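Nucleoside diphosphate kinase family protein (Babesia bovis, PDB 3JS9) probably transfers the terminal phosphate of nucleoside triphosphates to nucleoside diphosphates through a phosphohistidine intermediate, with magnesium as cofactor. Local coordinates at residues E46-D51 / D71-G76; V78-W83 / A136-P141; K31-K36 / N94-T99; G37-A42 / W147-G152. One frame throughout, in Å; residues are numbered along the deposited sequence.

Contact 1: residues E46-D51 / D71-G76; sequences EHPTMD and DFISHG. With SO4 (sulfate ion), chain D.
The imidazole of H47 has the backbone carbonyl O of H75 over one face and a sulfate ion at its edge. The H75 ring also meets this sulfate edge-on. Here the C-terminal turn of helix 66-75 packs on the loop that leads into helix 50-56, where T49 is the N-cap. H47 NE2 donates to sulfate O2 at 2.8 Å. H75 ND1 donates to both O1 and O4, the latter at 3.1 Å. The ion, probably from the crystallisation liquor, thus bridges the two segments. H47 swings its ring across to the helix end by placing CG anti to the backbone N (chi1 -176°). S74 O lies 3.0 Å from H47 NE2, but the angle is too poor for a hydrogen bond. Deeper in, P48 lays CG 3.4 Å from I73 O, and its ring also packs on V78 and W138. G76 leaves the helix with positive phi, and its CA sits 4.1 Å from P48 CD. On the outer side M50 is bent at chi2 and chi3 (68° and 72°), which curls its methyl back to the helix. S74 OG bonds to C70 O within its own helix. M50 CE ends 3.2 Å from S74 OG and equally close to D71 OD1.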
loop_
_atom_site.group_PDB
_atom_site.type_symbol
_atom_site.label_atom_id
_atom_site.label_comp_id
_atom_site.label_asym_id
_atom_site.label_seq_id
_atom_site.Cartn_x
_atom_site.Cartn_y
_atom_site.Cartn_z
ATOM N N GLU A 46 -8.088 23.042 -9.452
ATOM C CA GLU A 46 -8.260 24.273 -10.230
ATOM C C GLU A 46 -7.153 24.587 -11.239
ATOM O O GLU A 46 -6.028 24.041 -11.176
ATOM C CB GLU A 46 -8.471 25.482 -9.324
ATOM C CG GLU A 46 -7.217 26.170 -8.903
ATOM C CD GLU A 46 -7.510 27.391 -8.061
ATOM O OE1 GLU A 46 -8.698 27.620 -7.712
ATOM O OE2 GLU A 46 -6.555 28.122 -7.728
ATOM N N HIS A 47 -7.520 25.456 -12.185
ATOM C CA HIS A 47 -6.583 26.152 -13.059
ATOM C C HIS A 47 -6.415 27.554 -12.462
ATOM O O HIS A 47 -7.290 28.384 -12.591
ATOM C CB HIS A 47 -7.195 26.232 -14.450
ATOM C CG HIS A 47 -6.301 26.844 -15.482
ATOM N ND1 HIS A 47 -6.096 26.264 -16.718
ATOM C CD2 HIS A 47 -5.570 27.986 -15.473
ATOM C CE1 HIS A 47 -5.262 27.014 -17.417
ATOM N NE2 HIS A 47 -4.928 28.063 -16.684
ATOM N N PRO A 48 -5.297 27.824 -11.804
ATOM C CA PRO A 48 -5.093 29.118 -11.138
ATOM C C PRO A 48 -4.994 30.297 -12.134
ATOM O O PRO A 48 -4.671 30.097 -13.319
ATOM C CB PRO A 48 -3.733 28.962 -10.449
ATOM C CG PRO A 48 -3.258 27.603 -10.767
ATOM C CD PRO A 48 -4.041 27.073 -11.925
ATOM N N THR A 49 -5.268 31.510 -11.642
ATOM C CA THR A 49 -5.111 32.728 -12.443
ATOM C C THR A 49 -3.716 33.264 -12.246
ATOM O O THR A 49 -3.126 33.085 -11.171
ATOM C CB THR A 49 -6.107 33.856 -12.031
ATOM O OG1 THR A 49 -5.862 34.237 -10.663
ATOM C CG2 THR A 49 -7.550 33.409 -12.222
ATOM N N MET A 50 -3.195 33.954 -13.259
ATOM C CA MET A 50 -1.879 34.568 -13.102
ATOM C C MET A 50 -1.783 35.487 -11.868
ATOM O O MET A 50 -0.769 35.473 -11.189
ATOM C CB MET A 50 -1.415 35.279 -14.375
ATOM C CG MET A 50 0.042 35.813 -14.303
ATOM S SD MET A 50 1.371 34.544 -14.239
ATOM C CE MET A 50 1.305 33.946 -15.934
ATOM N N ASP A 51 -2.834 36.243 -11.558
ATOM C CA ASP A 51 -2.770 37.191 -10.440
ATOM C C ASP A 51 -2.557 36.502 -9.094
ATOM O O ASP A 51 -1.820 37.024 -8.235
ATOM C CB ASP A 51 -4.027 38.067 -10.349
ATOM C CG ASP A 51 -4.348 38.782 -11.649
ATOM O OD1 ASP A 51 -5.210 38.237 -12.404
ATOM O OD2 ASP A 51 -3.745 39.861 -11.909
ATOM N N ASP A 71 4.520 31.136 -14.800
ATOM C CA ASP A 71 3.920 30.533 -16.000
ATOM C C ASP A 71 3.662 29.040 -15.776
ATOM O O ASP A 71 2.676 28.474 -16.255
ATOM C CB ASP A 71 4.824 30.692 -17.236
ATOM C CG ASP A 71 4.865 32.127 -17.790
ATOM O OD1 ASP A 71 4.021 32.982 -17.406
ATOM O OD2 ASP A 71 5.752 32.395 -18.644
ATOM N N PHE A 72 4.562 28.413 -15.042
ATOM C CA PHE A 72 4.510 26.987 -14.849
ATOM C C PHE A 72 3.295 26.618 -13.988
ATOM O O PHE A 72 2.552 25.656 -14.274
ATOM C CB PHE A 72 5.817 26.530 -14.195
ATOM C CG PHE A 72 5.811 25.103 -13.777
ATOM C CD1 PHE A 72 5.859 24.087 -14.730
ATOM C CD2 PHE A 72 5.739 24.768 -12.425
ATOM C CE1 PHE A 72 5.839 22.761 -14.324
ATOM C CE2 PHE A 72 5.731 23.452 -12.021
ATOM C CZ PHE A 72 5.778 22.446 -12.959
ATOM N N ILE A 73 3.084 27.402 -12.937
ATOM C CA ILE A 73 1.960 27.148 -12.051
ATOM C C ILE A 73 0.603 27.625 -12.563
ATOM O O ILE A 73 -0.389 26.915 -12.432
ATOM C CB ILE A 73 2.269 27.574 -10.642
ATOM C CG1 ILE A 73 3.286 26.557 -10.123
ATOM C CG2 ILE A 73 1.004 27.508 -9.794
ATOM C CD1 ILE A 73 4.126 27.058 -9.062
ATOM N N SER A 74 0.566 28.799 -13.185
ATOM C CA SER A 74 -0.685 29.310 -13.727
ATOM C C SER A 74 -1.163 28.455 -14.910
ATOM O O SER A 74 -2.380 28.301 -15.124
ATOM C CB SER A 74 -0.569 30.806 -14.085
ATOM O OG SER A 74 0.158 31.002 -15.287
ATOM N N HIS A 75 -0.232 27.856 -15.654
ATOM C CA HIS A 75 -0.665 26.926 -16.697
ATOM C C HIS A 75 -1.447 25.767 -16.080
ATOM O O HIS A 75 -2.335 25.207 -16.738
ATOM C CB HIS A 75 0.486 26.424 -17.564
ATOM C CG HIS A 75 0.052 25.488 -18.652
ATOM N ND1 HIS A 75 -0.798 25.872 -19.668
ATOM C CD2 HIS A 75 0.350 24.184 -18.885
ATOM C CE1 HIS A 75 -1.004 24.850 -20.483
ATOM N NE2 HIS A 75 -0.320 23.812 -20.031
ATOM N N GLY A 76 -1.089 25.424 -14.834
ATOM C CA GLY A 76 -1.776 24.435 -14.025
ATOM C C GLY A 76 -1.787 23.056 -14.633
ATOM O O GLY A 76 -0.939 22.726 -15.502
HETATM S S SO4 D . -2.746 29.067 -19.692
HETATM O O1 SO4 D . -1.306 28.996 -19.428
HETATM O O2 SO4 D . -3.383 29.523 -18.459
HETATM O O3 SO4 D . -3.007 29.992 -20.790
HETATM O O4 SO4 D . -3.257 27.765 -20.130
#

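Contact 2: residues V78-W83 / A136-P141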
loop_
_atom_site.group_PDB
_atom_site.type_symbol
_atom_site.label_atom_id
_atom_site.label_comp_id
_atom_site.label_asym_id
_atom_site.label_seq_id
_atom_site.Cartn_x
_atom_site.Cartn_y
_atom_site.Cartn_z
ATOM N N VAL A 78 -3.589 22.596 -10.633
ATOM C CA VAL A 78 -3.052 22.354 -9.299
ATOM C C VAL A 78 -4.134 21.802 -8.404
ATOM O O VAL A 78 -5.310 21.966 -8.704
ATOM C CB VAL A 78 -2.408 23.645 -8.659
ATOM C CG1 VAL A 78 -1.324 24.206 -9.576
ATOM C CG2 VAL A 78 -3.476 24.720 -8.332
ATOM N N PHE A 79 -3.758 21.156 -7.297
ATOM C CA PHE A 79 -4.759 20.731 -6.329
ATOM C C PHE A 79 -4.486 21.386 -4.997
ATOM O O PHE A 79 -3.413 21.191 -4.425
ATOM C CB PHE A 79 -4.823 19.209 -6.238
ATOM C CG PHE A 79 -5.908 18.691 -5.321
ATOM C CD1 PHE A 79 -5.649 18.468 -3.981
ATOM C CD2 PHE A 79 -7.175 18.390 -5.815
ATOM C CE1 PHE A 79 -6.645 17.988 -3.145
ATOM C CE2 PHE A 79 -8.179 17.907 -4.974
ATOM C CZ PHE A 79 -7.926 17.716 -3.654
ATOM N N CYS A 80 -5.459 22.167 -4.514
ATOM C CA CYS A 80 -5.314 23.038 -3.343
ATOM C C CYS A 80 -5.957 22.430 -2.133
ATOM O O CYS A 80 -7.063 21.898 -2.240
ATOM C CB CYS A 80 -6.009 24.381 -3.580
ATOM S SG CYS A 80 -5.645 25.213 -5.156
ATOM N N MET A 81 -5.301 22.561 -0.971
ATOM C CA MET A 81 -5.814 22.050 0.311
ATOM C C MET A 81 -5.442 22.973 1.441
ATOM O O MET A 81 -4.423 23.663 1.357
ATOM C CB MET A 81 -5.232 20.664 0.645
ATOM C CG MET A 81 -5.656 19.563 -0.330
ATOM S SD MET A 81 -4.551 18.163 -0.141
ATOM C CE MET A 81 -3.143 18.607 -1.216
ATOM N N ILE A 82 -6.270 22.994 2.487
ATOM C CA ILE A 82 -5.870 23.553 3.785
ATOM C C ILE A 82 -6.079 22.448 4.814
ATOM O O ILE A 82 -7.109 21.792 4.803
ATOM C CB ILE A 82 -6.719 24.759 4.211
ATOM C CG1 ILE A 82 -6.469 25.942 3.294
ATOM C CG2 ILE A 82 -6.472 25.135 5.708
ATOM C CD1 ILE A 82 -7.383 27.169 3.641
ATOM N N TRP A 83 -5.096 22.266 5.687
ATOM C CA TRP A 83 -5.115 21.257 6.727
ATOM C C TRP A 83 -4.912 21.912 8.085
ATOM O O TRP A 83 -4.115 22.840 8.217
ATOM C CB TRP A 83 -4.015 20.228 6.472
ATOM C CG TRP A 83 -4.292 19.343 5.319
ATOM C CD1 TRP A 83 -3.926 19.547 4.013
ATOM C CD2 TRP A 83 -5.019 18.112 5.348
ATOM N NE1 TRP A 83 -4.372 18.509 3.235
ATOM C CE2 TRP A 83 -5.062 17.623 4.025
ATOM C CE3 TRP A 83 -5.650 17.379 6.364
ATOM C CZ2 TRP A 83 -5.696 16.423 3.690
ATOM C CZ3 TRP A 83 -6.286 16.184 6.029
ATOM C CH2 TRP A 83 -6.297 15.714 4.699
ATOM N N ALA A 136 -5.810 32.348 2.930
ATOM C CA ALA A 136 -6.752 33.389 2.492
ATOM C C ALA A 136 -6.645 33.685 0.997
ATOM O O ALA A 136 -7.647 34.022 0.354
ATOM C CB ALA A 136 -6.583 34.654 3.297
ATOM N N LEU A 137 -5.435 33.572 0.454
ATOM C CA LEU A 137 -5.205 33.818 -0.970
ATOM C C LEU A 137 -5.800 32.754 -1.914
ATOM O O LEU A 137 -6.360 33.089 -2.943
ATOM C CB LEU A 137 -3.708 33.965 -1.241
ATOM C CG LEU A 137 -3.241 34.019 -2.703
ATOM C CD1 LEU A 137 -3.729 35.298 -3.386
ATOM C CD2 LEU A 137 -1.739 33.925 -2.791
ATOM N N TRP A 138 -5.672 31.473 -1.576
ATOM C CA TRP A 138 -6.098 30.408 -2.506
ATOM C C TRP A 138 -7.577 29.976 -2.344
ATOM O O TRP A 138 -8.191 29.400 -3.255
ATOM C CB TRP A 138 -5.151 29.213 -2.389
ATOM C CG TRP A 138 -3.782 29.489 -2.927
ATOM C CD1 TRP A 138 -2.697 29.987 -2.235
ATOM C CD2 TRP A 138 -3.346 29.312 -4.289
ATOM N NE1 TRP A 138 -1.611 30.087 -3.084
ATOM C CE2 TRP A 138 -1.986 29.681 -4.343
ATOM C CE3 TRP A 138 -3.961 28.822 -5.448
ATOM C CZ2 TRP A 138 -1.239 29.590 -5.516
ATOM C CZ3 TRP A 138 -3.220 28.716 -6.614
ATOM C CH2 TRP A 138 -1.872 29.117 -6.647
ATOM N N PHE A 139 -8.139 30.279 -1.186
ATOM C CA PHE A 139 -9.492 29.851 -0.853
ATOM C C PHE A 139 -10.331 31.024 -0.368
ATOM O O PHE A 139 -9.900 31.780 0.510
ATOM C CB PHE A 139 -9.427 28.806 0.263
ATOM C CG PHE A 139 -9.073 27.411 -0.213
ATOM C CD1 PHE A 139 -7.795 26.889 -0.013
ATOM C CD2 PHE A 139 -10.033 26.597 -0.824
ATOM C CE1 PHE A 139 -7.494 25.601 -0.437
ATOM C CE2 PHE A 139 -9.723 25.302 -1.226
ATOM C CZ PHE A 139 -8.464 24.812 -1.040
ATOM N N THR A 140 -11.530 31.173 -0.899
ATOM C CA THR A 140 -12.441 32.183 -0.359
ATOM C C THR A 140 -12.958 31.605 0.947
ATOM O O THR A 140 -13.000 30.398 1.100
ATOM C CB THR A 140 -13.622 32.487 -1.329
ATOM O OG1 THR A 140 -14.462 31.330 -1.438
ATOM C CG2 THR A 140 -13.126 32.815 -2.709
ATOM N N PRO A 141 -13.370 32.454 1.894
ATOM C CA PRO A 141 -13.899 31.938 3.192
ATOM C C PRO A 141 -15.142 31.022 3.141
ATOM O O PRO A 141 -15.354 30.247 4.055
ATOM C CB PRO A 141 -14.216 33.218 3.990
ATOM C CG PRO A 141 -14.232 34.335 2.983
ATOM C CD PRO A 141 -13.362 33.930 1.824
#
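C80 O lies at the edge of the F139 ring, near its plane and 3.4 Å from F139 CZ. M81 N is also at this edge, 3.8 Å from F139 CE1. No hydrogen bond runs directly between 78-83 and 136-141. The contact lays the C-terminal end of helix 128-138 on the central antiparallel sheet of the nucleoside diphosphate kinase fold. V78, C80 and I82 alternate along the strand and all point at the helix end. F139, the first residue to leave the helix, pushes its ring edge against the strand, with CZ 3.6 Å from C80 CB. I82 and F139 lie side by side, running opposite ways, with I82 CG1 3.7 Å from F139 CD1. The C80 thiol turns the other way, to W138. With SG anti to its own carbonyl carbon (chi1 -48°), it comes 4.0 Å from W138 CE3 in an oblique sulfur-aromatic contact. V78 CG2 approaches W138 CZ3 more loosely, at 4.4 Å. W138 also stacks on Y13 and meets H56, and its backbone O accepts a hydrogen bond from K44 NZ of the neighbouring strand 39-46. The backbone of C80 pairs with K44 and that of M81 with I14; these backbone bonds belong to the sheet. Cohesion across this buried contact therefore rests on apolar and aromatic packing.

Contact 3: residues K31-K36 / N94-T99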
loop_
_atom_site.group_PDB
_atom_site.type_symbol
_atom_site.label_atom_id
_atom_site.label_comp_id
_atom_site.label_asym_id
_atom_site.label_seq_id
_atom_site.Cartn_x
_atom_site.Cartn_y
_atom_site.Cartn_z
ATOM N N LYS A 31 -3.965 11.506 0.898
ATOM C CA LYS A 31 -4.031 10.368 1.802
ATOM C C LYS A 31 -2.935 10.447 2.884
ATOM O O LYS A 31 -3.181 10.132 4.060
ATOM C CB LYS A 31 -3.939 9.105 0.962
ATOM C CG LYS A 31 -3.955 7.760 1.720
ATOM C CD LYS A 31 -4.098 6.622 0.669
ATOM C CE LYS A 31 -3.504 5.262 1.149
ATOM N NZ LYS A 31 -4.380 4.638 2.194
ATOM N N ARG A 32 -1.738 10.909 2.513
ATOM C CA ARG A 32 -0.668 11.025 3.511
ATOM C C ARG A 32 -1.020 12.065 4.532
ATOM O O ARG A 32 -0.784 11.849 5.723
ATOM C CB ARG A 32 0.690 11.355 2.881
ATOM C CG ARG A 32 1.374 10.163 2.224
ATOM C CD ARG A 32 2.493 10.618 1.354
ATOM N NE ARG A 32 3.070 9.504 0.625
ATOM C CZ ARG A 32 4.349 9.125 0.703
ATOM N NH1 ARG A 32 4.749 8.099 -0.028
ATOM N NH2 ARG A 32 5.227 9.805 1.449
ATOM N N PHE A 33 -1.611 13.181 4.111
ATOM C CA PHE A 33 -2.073 14.168 5.089
ATOM C C PHE A 33 -3.231 13.663 5.966
ATOM O O PHE A 33 -3.257 13.912 7.185
ATOM C CB PHE A 33 -2.384 15.507 4.416
ATOM C CG PHE A 33 -1.158 16.384 4.261
ATOM C CD1 PHE A 33 -0.809 17.291 5.250
ATOM C CD2 PHE A 33 -0.305 16.226 3.165
ATOM C CE1 PHE A 33 0.322 18.060 5.124
ATOM C CE2 PHE A 33 0.839 16.993 3.026
ATOM C CZ PHE A 33 1.158 17.897 4.001
ATOM N N GLU A 34 -4.164 12.939 5.342
ATOM C CA GLU A 34 -5.307 12.385 6.026
ATOM C C GLU A 34 -4.845 11.362 7.070
ATOM O O GLU A 34 -5.314 11.417 8.211
ATOM C CB GLU A 34 -6.273 11.777 4.997
ATOM C CG GLU A 34 -7.747 11.731 5.350
ATOM C CD GLU A 34 -8.590 11.262 4.143
ATOM O OE1 GLU A 34 -8.001 10.835 3.114
ATOM O OE2 GLU A 34 -9.849 11.298 4.220
ATOM N N MET A 35 -3.924 10.456 6.699
ATOM C CA MET A 35 -3.488 9.455 7.680
ATOM C C MET A 35 -2.724 10.097 8.836
ATOM O O MET A 35 -2.791 9.581 9.937
ATOM C CB MET A 35 -2.654 8.353 7.039
ATOM C CG MET A 35 -3.390 7.560 5.993
ATOM S SD MET A 35 -4.724 6.625 6.724
ATOM C CE MET A 35 -6.069 7.812 6.557
ATOM N N LYS A 36 -2.044 11.224 8.597
ATOM C CA LYS A 36 -1.279 11.887 9.617
ATOM C C LYS A 36 -2.172 12.394 10.715
ATOM O O LYS A 36 -1.737 12.508 11.866
ATOM C CB LYS A 36 -0.502 13.059 9.020
ATOM C CG LYS A 36 0.312 13.856 10.023
ATOM C CD LYS A 36 1.515 13.023 10.619
ATOM C CE LYS A 36 2.472 13.899 11.426
ATOM N NZ LYS A 36 3.605 13.127 12.030
ATOM N N ASN A 94 7.342 18.524 7.361
ATOM C CA ASN A 94 7.823 17.157 7.599
ATOM C C ASN A 94 7.332 16.100 6.609
ATOM O O ASN A 94 8.057 15.146 6.298
ATOM C CB ASN A 94 7.433 16.690 8.996
ATOM C CG ASN A 94 8.155 17.456 10.082
ATOM O OD1 ASN A 94 9.112 18.202 9.804
ATOM N ND2 ASN A 94 7.714 17.273 11.333
ATOM N N LEU A 95 6.095 16.235 6.142
ATOM C CA LEU A 95 5.545 15.207 5.308
ATOM C C LEU A 95 6.079 15.350 3.889
ATOM O O LEU A 95 6.312 14.353 3.181
ATOM C CB LEU A 95 4.009 15.247 5.324
ATOM C CG LEU A 95 3.195 14.937 6.582
ATOM C CD1 LEU A 95 1.695 14.696 6.199
ATOM C CD2 LEU A 95 3.779 13.756 7.425
ATOM N N VAL A 96 6.285 16.601 3.498
ATOM C CA VAL A 96 6.710 16.962 2.155
ATOM C C VAL A 96 8.226 16.743 1.960
ATOM O O VAL A 96 8.664 16.233 0.923
ATOM C CB VAL A 96 6.269 18.431 1.878
ATOM C CG1 VAL A 96 7.118 19.110 0.816
ATOM C CG2 VAL A 96 4.760 18.503 1.565
ATOM N N GLY A 97 9.019 17.124 2.959
ATOM C CA GLY A 97 10.482 16.987 2.894
ATOM C C GLY A 97 11.214 18.280 2.598
ATOM O O GLY A 97 10.624 19.346 2.654
ATOM N N LEU A 98 12.502 18.191 2.273
ATOM C CA LEU A 98 13.277 19.397 1.990
ATOM C C LEU A 98 13.043 19.865 0.561
ATOM O O LEU A 98 12.656 19.072 -0.297
ATOM C CB LEU A 98 14.776 19.188 2.285
ATOM C CG LEU A 98 15.120 18.825 3.739
ATOM C CD1 LEU A 98 16.617 18.570 3.899
ATOM C CD2 LEU A 98 14.650 19.843 4.793
ATOM N N THR A 99 13.269 21.153 0.322
ATOM C CA THR A 99 13.156 21.735 -1.008
ATOM C C THR A 99 13.749 20.875 -2.127
ATOM O O THR A 99 13.097 20.652 -3.137
ATOM C CB THR A 99 13.837 23.134 -1.076
ATOM O OG1 THR A 99 13.424 23.916 0.052
ATOM C CG2 THR A 99 13.439 23.868 -2.371
HETATM O O HOH W 1 4.617 11.764 3.345
HETATM O O HOH W 2 5.853 14.715 11.984
#
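L95 sets its CD1 methyl squarely over the centre of the F33 ring. The methyl is 3.6 Å from the ring centroid and only 6° off the normal, a clear CH-pi contact. V96 takes the edge of the same ring, with CG2 near its plane and 4.4 Å from CZ. L95 CD1 also packs against K36 CB at 3.9 Å, so this one branch fills the groove between F33 and K36. The other branch, CD2, lies 4.0 Å from K36 CD. K36 starts with CG anti to the backbone N (chi1 178°), bends at chi2 (67°), and then runs straight past L95. Its ammonium reaches G111 O of a neighbouring subunit, and a water 2.8 Å from K36 NZ links it to N94 ND2. On the other flank R32 NH2 donates to a second water, which donates in turn to L95 O at 3.1 Å. The R32 guanidinium also forms salt bridges with E28 and D112, so its direction is well fixed. Waters thus span the polar flanks while the hydrocarbon groups meet inside. F33 also stacks on W83 of strand 78-85. The contact joins helix 26-36 to the end of helix 88-96. From G97 the chain enters what is, in this family, the Kpn loop, which starts beside the predicted ATP-binding residue T99 and is typical of nucleoside diphosphate kinases.

Contact 4: residues G37-A42 / W147-G152. With SO4 (sulfate ion), chain E.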
loop_
_atom_site.group_PDB
_atom_site.type_symbol
_atom_site.label_atom_id
_atom_site.label_comp_id
_atom_site.label_asym_id
_atom_site.label_seq_id
_atom_site.Cartn_x
_atom_site.Cartn_y
_atom_site.Cartn_z
ATOM N N GLY A 37 -3.407 12.733 10.353
ATOM C CA GLY A 37 -4.414 13.081 11.343
ATOM C C GLY A 37 -4.746 14.551 11.404
ATOM O O GLY A 37 -5.553 14.974 12.245
ATOM N N LEU A 38 -4.125 15.352 10.546
ATOM C CA LEU A 38 -4.544 16.736 10.420
ATOM C C LEU A 38 -5.959 16.695 9.890
ATOM O O LEU A 38 -6.340 15.747 9.209
ATOM C CB LEU A 38 -3.623 17.524 9.481
ATOM C CG LEU A 38 -2.166 17.620 9.961
ATOM C CD1 LEU A 38 -1.341 18.481 8.969
ATOM C CD2 LEU A 38 -2.086 18.143 11.421
ATOM N N LYS A 39 -6.745 17.701 10.221
ATOM C CA LYS A 39 -8.137 17.741 9.820
ATOM C C LYS A 39 -8.263 18.538 8.539
ATOM O O LYS A 39 -7.751 19.659 8.452
ATOM C CB LYS A 39 -9.012 18.327 10.953
ATOM C CG LYS A 39 -10.403 18.631 10.478
ATOM C CD LYS A 39 -11.426 18.689 11.549
ATOM C CE LYS A 39 -11.526 20.091 12.123
ATOM N NZ LYS A 39 -12.835 20.286 12.789
ATOM N N LEU A 40 -8.934 17.967 7.537
ATOM C CA LEU A 40 -9.103 18.686 6.279
ATOM C C LEU A 40 -10.117 19.809 6.470
ATOM O O LEU A 40 -11.207 19.581 7.014
ATOM C CB LEU A 40 -9.562 17.759 5.173
ATOM C CG LEU A 40 -9.682 18.457 3.816
ATOM C CD1 LEU A 40 -8.295 18.903 3.325
ATOM C CD2 LEU A 40 -10.349 17.549 2.762
ATOM N N ILE A 41 -9.739 21.015 6.034
ATOM C CA ILE A 41 -10.592 22.213 6.070
ATOM C C ILE A 41 -11.139 22.644 4.684
ATOM O O ILE A 41 -12.273 23.120 4.582
ATOM C CB ILE A 41 -9.805 23.388 6.694
ATOM C CG1 ILE A 41 -9.377 23.026 8.122
ATOM C CG2 ILE A 41 -10.616 24.682 6.673
ATOM C CD1 ILE A 41 -10.567 22.623 9.022
ATOM N N ALA A 42 -10.339 22.478 3.629
ATOM C CA ALA A 42 -10.684 22.978 2.293
ATOM C C ALA A 42 -9.864 22.260 1.246
ATOM O O ALA A 42 -8.690 21.910 1.484
ATOM C CB ALA A 42 -10.446 24.478 2.179
ATOM N N TRP A 147 -16.668 21.298 10.462
ATOM C CA TRP A 147 -17.178 19.972 10.789
ATOM C C TRP A 147 -16.456 19.429 11.995
ATOM O O TRP A 147 -15.427 19.994 12.406
ATOM C CB TRP A 147 -17.052 19.011 9.607
ATOM C CG TRP A 147 -15.656 18.616 9.144
ATOM C CD1 TRP A 147 -14.715 19.433 8.579
ATOM C CD2 TRP A 147 -15.101 17.281 9.103
ATOM N NE1 TRP A 147 -13.604 18.702 8.228
ATOM C CE2 TRP A 147 -13.820 17.380 8.524
ATOM C CE3 TRP A 147 -15.557 16.018 9.529
ATOM C CZ2 TRP A 147 -12.976 16.269 8.369
ATOM C CZ3 TRP A 147 -14.733 14.910 9.365
ATOM C CH2 TRP A 147 -13.449 15.045 8.778
ATOM N N GLU A 148 -16.983 18.345 12.567
ATOM C CA GLU A 148 -16.357 17.738 13.748
ATOM C C GLU A 148 -16.106 16.235 13.579
ATOM O O GLU A 148 -17.001 15.486 13.159
ATOM C CB GLU A 148 -17.193 18.020 15.005
ATOM C CG GLU A 148 -16.338 18.195 16.261
ATOM C CD GLU A 148 -17.122 18.015 17.576
ATOM O OE1 GLU A 148 -18.372 18.200 17.567
ATOM O OE2 GLU A 148 -16.484 17.689 18.616
ATOM N N ARG A 149 -14.879 15.807 13.860
ATOM C CA ARG A 149 -14.511 14.403 13.748
ATOM C C ARG A 149 -14.875 13.648 15.001
ATOM O O ARG A 149 -14.371 13.962 16.094
ATOM C CB ARG A 149 -13.015 14.244 13.486
ATOM C CG ARG A 149 -12.628 14.341 12.024
ATOM C CD ARG A 149 -11.124 14.159 11.820
ATOM N NE ARG A 149 -10.334 14.972 12.753
ATOM C CZ ARG A 149 -9.019 15.119 12.671
ATOM N NH1 ARG A 149 -8.345 14.517 11.691
ATOM N NH2 ARG A 149 -8.380 15.882 13.542
ATOM N N SER A 150 -15.735 12.646 14.856
ATOM C CA SER A 150 -16.021 11.750 15.971
ATOM C C SER A 150 -14.726 11.180 16.565
ATOM O O SER A 150 -14.624 11.029 17.774
ATOM C CB SER A 150 -16.894 10.596 15.508
ATOM O OG SER A 150 -18.137 11.058 15.027
ATOM N N VAL A 151 -13.739 10.875 15.713
ATOM C CA VAL A 151 -12.477 10.294 16.149
ATOM C C VAL A 151 -11.432 11.319 16.645
ATOM O O VAL A 151 -10.425 10.948 17.267
ATOM C CB VAL A 151 -11.891 9.387 15.036
ATOM C CG1 VAL A 151 -11.119 10.193 14.009
ATOM C CG2 VAL A 151 -11.036 8.310 15.627
ATOM N N GLY A 152 -11.709 12.603 16.393
ATOM C CA GLY A 152 -10.794 13.709 16.662
ATOM C C GLY A 152 -10.079 13.721 17.985
ATOM O O GLY A 152 -8.900 14.074 18.031
HETATM S S SO4 E . -11.645 17.755 15.322
HETATM O O1 SO4 E . -12.416 17.300 14.170
HETATM O O2 SO4 E . -12.472 17.556 16.516
HETATM O O3 SO4 E . -11.403 19.185 15.163
HETATM O O4 SO4 E . -10.390 16.994 15.354
#
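R149 grips G37 O end-on with two nitrogens, NH1 at 2.9 Å and NH2 at 3.2 Å. G37 closes helix 26-36 in a Schellman motif. R149 opens a type I beta turn that ends at G152. Bonds from R149, K39 and W147 fasten the C-terminal tail to this helix end and to strand 39-46, outermost in this chain's sheet. Both donors reach the oxygen from the same face of its carbonyl plane, and the oxygen lies in the guanidinium plane. K39 CB packs over the centre of one face of the guanidinium, 3.6 Å above its plane. K39 NZ donates to W147 O at 2.6 Å. The K39 chain passes over the W147 indole, with CD offset toward the rim. Its NZ stands 4.9 Å from the centroid of the five-membered ring, a cation-pi contact. A bend at chi3 (89°) carries NZ over the indole to W147 O. A sulfate ion, probably from the crystallisation liquor, sits between the two basic residues. Its O3 accepts from K39 NZ, O1 from R149 N, and O4 from R149 NH2 at 2.9 Å. The shared anion probably offsets their positive charges. Outside this shell, F45 of a neighbouring subunit meets W147 edge-to-face, and Q22 of the same subunit bonds to the backbone of E148 and S150. The strand itself carries a classic beta bulge, I41 and A42 both facing I82. Just before it, W147 NE1 points almost straight at L40 O, 2.8 Å away at 174°, with that oxygen in the indole plane.

How the contacts relate
From the N terminus, 31-36, late in helix 26-36, opens contact 3, and the next residues, 37-42, open contact 4. Contact 1 opens at 46-51 and closes at 71-76, bringing two helices together. Contact 2 opens afterwards on strand 78-85, so contacts 1 and 2 follow in series. Contact 3 closes at 94-99, tying helix 26-36 to helix 88-96, before contact 2 closes at 136-141, so those two cross. Contact 4 closes last, at 147-152. It encloses contacts 1 and 2 and crosses contact 3, which also encloses contact 1. Strands 39-46 and 78-85 join contacts 2 and 4 in the sheet. Contacts 1 and 3 lie on opposite sides of the chain's centre, about 23 Å between centres.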